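PDB 3D82: cupin 2, conserved barrel domain protein from Shewanella frigidimarina NCIMB 400, which is of unknown function but binds a nickel ion, as expected of a small metal-binding cupin barrel. Local coordinates for residues K5-F9 with N10-S14. Numbering follows the deposited sequence.
Sequences KVINF and NDKFS
Asn8 is the N-cap of the short helix 9-14, and its side chain reaches over the first turn to Asp11 in a clear example of helix N-capping. With Asn8 CG anti to the backbone N (chi1 -179°), the amide sits beside its own carbonyl carbon and leans forward over the first turn, where Asn8 OD1 accepts from Asp11 N at 3.1 Å, the donor tilted 23° from the carbonyl plane. In one of its two conformers the Asp11 carboxylate lies stacked against this amide, the planes 13° apart and Asp11 OD2 3.4 Å from Asn8 CB, so this stack is less certain than the cap. Behind the cap the helix begins regularly: Lys12 N donates to Asn8 O at 3.1 Å, and Phe13 N to Phe9 O at 2.9 Å. Lys12 CG rests 3.9 Å from Ile7 CG2, the two side chains crossing at about a right angle. On the barrel side, Phe9 and Phe13 both pack on Met57, while Ile7, Phe9 and Lys12 touch Ile25 of strand 23-28. The other end of the Asn8 amide serves the dimer, since ND2 donates to Glu76 of the second subunit, where Ile7 and Asn8 join an antiparallel ladder. Were Asn8 an alanine, Asp11 N would probably lose its capping acceptor and Glu76 of the second subunit its amide donor. One amide thus works in both directions, its oxygen closing the helix start and its nitrogen tying that turn to the neighbouring subunit, which should limit its freedom to flip.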
ATOM      1  N   LYS D   5     -14.197  -2.072   9.937  1.00 60.99           N
ATOM      2  CA  LYS D   5     -13.374  -2.424   8.766  1.00 60.09           C
ATOM      3  C   LYS D   5     -12.116  -1.547   8.558  1.00 57.97           C
ATOM      4  O   LYS D   5     -11.360  -1.809   7.624  1.00 57.04           O
ATOM      5  CB  LYS D   5     -14.208  -2.507   7.454  1.00 60.87           C
ATOM      6  CG  LYS D   5     -15.011  -3.807   7.268  1.00 64.45           C
ATOM      7  CD  LYS D   5     -16.480  -3.712   7.672  1.00 70.22           C
ATOM      8  CE  LYS D   5     -17.308  -2.992   6.590  1.00 73.50           C
ATOM      9  NZ  LYS D   5     -18.777  -3.023   6.853  1.00 73.58           N
ATOM     10  N   VAL D   6     -11.877  -0.527   9.392  1.00 56.06           N
ATOM     11  CA  VAL D   6     -10.638   0.277   9.280  1.00 54.72           C
ATOM     12  C   VAL D   6      -9.474  -0.600   9.748  1.00 52.92           C
ATOM     13  O   VAL D   6      -9.565  -1.194  10.806  1.00 50.64           O
ATOM     14  CB  VAL D   6     -10.676   1.570  10.120  1.00 55.72           C
ATOM     15  CG1 VAL D   6      -9.274   2.204  10.206  1.00 54.30           C
ATOM     16  CG2 VAL D   6     -11.709   2.570   9.542  1.00 55.23           C
ATOM     17  N   ILE D   7      -8.412  -0.694   8.944  1.00 52.27           N
ATOM     18  CA  ILE D   7      -7.241  -1.533   9.255  1.00 51.97           C
ATOM     19  C   ILE D   7      -6.074  -0.663   9.684  1.00 51.25           C
ATOM     20  O   ILE D   7      -5.644   0.190   8.920  1.00 51.14           O
ATOM     21  CB  ILE D   7      -6.763  -2.360   8.014  1.00 52.87           C
ATOM     22  CG1 ILE D   7      -7.867  -3.286   7.474  1.00 55.77           C
ATOM     23  CG2 ILE D   7      -5.464  -3.126   8.301  1.00 52.57           C
ATOM     24  CD1 ILE D   7      -8.391  -2.855   6.088  1.00 58.08           C
ATOM     25  N   ASN D   8      -5.544  -0.918  10.873  1.00 50.52           N
ATOM     26  CA  ASN D   8      -4.393  -0.218  11.411  1.00 50.41           C
ATOM     27  C   ASN D   8      -3.203  -1.185  11.317  1.00 50.19           C
ATOM     28  O   ASN D   8      -3.201  -2.244  11.945  1.00 49.08           O
ATOM     29  CB  ASN D   8      -4.694   0.218  12.843  1.00 50.43           C
ATOM     30  CG  ASN D   8      -3.553   0.981  13.482  1.00 52.41           C
ATOM     31  OD1 ASN D   8      -2.487   0.418  13.739  1.00 53.45           O
ATOM     32  ND2 ASN D   8      -3.776   2.261  13.771  1.00 48.32           N
ATOM     33  N   PHE D   9      -2.180  -0.797  10.563  1.00 50.62           N
ATOM     34  CA  PHE D   9      -1.023  -1.675  10.322  1.00 51.01           C
ATOM     35  C   PHE D   9      -0.321  -2.105  11.606  1.00 51.28           C
ATOM     36  O   PHE D   9      -0.048  -3.287  11.749  1.00 50.89           O
ATOM     37  CB  PHE D   9      -0.032  -1.071   9.336  1.00 51.47           C
ATOM     38  CG  PHE D   9      -0.646  -0.684   8.018  1.00 50.71           C
ATOM     39  CD1 PHE D   9      -1.338  -1.632   7.259  1.00 51.19           C
ATOM     40  CD2 PHE D   9      -0.510   0.606   7.519  1.00 51.85           C
ATOM     41  CE1 PHE D   9      -1.912  -1.290   6.021  1.00 51.73           C
ATOM     42  CE2 PHE D   9      -1.073   0.952   6.267  1.00 51.61           C
ATOM     43  CZ  PHE D   9      -1.770  -0.017   5.530  1.00 50.88           C
ATOM     44  N   ASN D  10      -0.084  -1.171  12.542  1.00 52.91           N
ATOM     45  CA  ASN D  10       0.551  -1.508  13.833  0.50 51.90           C
ATOM     46  C   ASN D  10      -0.266  -2.548  14.604  1.00 52.40           C
ATOM     47  O   ASN D  10       0.319  -3.483  15.177  1.00 52.92           O
ATOM     48  CB  ASN D  10       0.745  -0.265  14.716  0.50 52.45           C
ATOM     49  CG  ASN D  10       1.573  -0.553  15.984  0.50 49.81           C
ATOM     50  OD1 ASN D  10       2.713  -0.989  15.897  0.50 49.53           O
ATOM     51  ND2 ASN D  10       0.999  -0.291  17.150  0.50 48.58           N
ATOM     52  N   ASP D  11      -1.599  -2.374  14.631  1.00 51.84           N
ATOM     53  CA  ASP D  11      -2.463  -3.291  15.363  0.50 52.04           C
ATOM     54  C   ASP D  11      -2.358  -4.719  14.771  1.00 51.42           C
ATOM     55  O   ASP D  11      -2.249  -5.693  15.523  1.00 50.48           O
ATOM     56  CB  ASP D  11      -3.902  -2.750  15.409  0.50 52.27           C
ATOM     57  CG  ASP D  11      -4.022  -1.382  16.145  0.50 54.98           C
ATOM     58  OD1 ASP D  11      -3.051  -0.902  16.792  0.50 48.94           O
ATOM     59  OD2 ASP D  11      -5.116  -0.780  16.060  0.50 55.59           O
ATOM     60  N   LYS D  12      -2.335  -4.818  13.440  1.00 51.45           N
ATOM     61  CA  LYS D  12      -2.205  -6.120  12.759  1.00 50.95           C
ATOM     62  C   LYS D  12      -0.830  -6.740  12.956  1.00 50.77           C
ATOM     63  O   LYS D  12      -0.746  -7.937  13.219  1.00 50.49           O
ATOM     64  CB  LYS D  12      -2.573  -6.012  11.273  1.00 50.63           C
ATOM     65  CG  LYS D  12      -4.011  -5.531  11.019  1.00 52.36           C
ATOM     66  CD  LYS D  12      -5.025  -6.468  11.594  1.00 52.01           C
ATOM     67  CE  LYS D  12      -6.407  -6.110  11.178  1.00 57.70           C
ATOM     68  NZ  LYS D  12      -7.398  -6.965  11.923  1.00 60.29           N
ATOM     69  N   PHE D  13       0.234  -5.933  12.864  1.00 51.10           N
ATOM     70  CA  PHE D  13       1.598  -6.430  13.142  1.00 51.58           C
ATOM     71  C   PHE D  13       1.771  -6.948  14.579  1.00 51.83           C
ATOM     72  O   PHE D  13       2.521  -7.904  14.799  1.00 51.89           O
ATOM     73  CB  PHE D  13       2.688  -5.378  12.866  1.00 52.10           C
ATOM     74  CG  PHE D  13       3.050  -5.233  11.423  1.00 49.86           C
ATOM     75  CD1 PHE D  13       3.657  -6.296  10.736  1.00 51.16           C
ATOM     76  CD2 PHE D  13       2.872  -4.020  10.765  1.00 49.07           C
ATOM     77  CE1 PHE D  13       4.013  -6.164   9.376  1.00 48.88           C
ATOM     78  CE2 PHE D  13       3.231  -3.861   9.426  1.00 49.26           C
ATOM     79  CZ  PHE D  13       3.799  -4.929   8.723  1.00 51.22           C
ATOM     80  N   SER D  14       1.073  -6.349  15.545  1.00 52.78           N
ATOM     81  CA  SER D  14       1.166  -6.822  16.940  1.00 52.82           C
ATOM     82  C   SER D  14       0.477  -8.187  17.200  1.00 53.29           C
ATOM     83  O   SER D  14       0.776  -8.824  18.213  1.00 53.45           O
ATOM     84  CB  SER D  14       0.647  -5.767  17.924  1.00 53.82           C
ATOM     85  OG  SER D  14      -0.746  -5.594  17.781  1.00 56.27           O
TER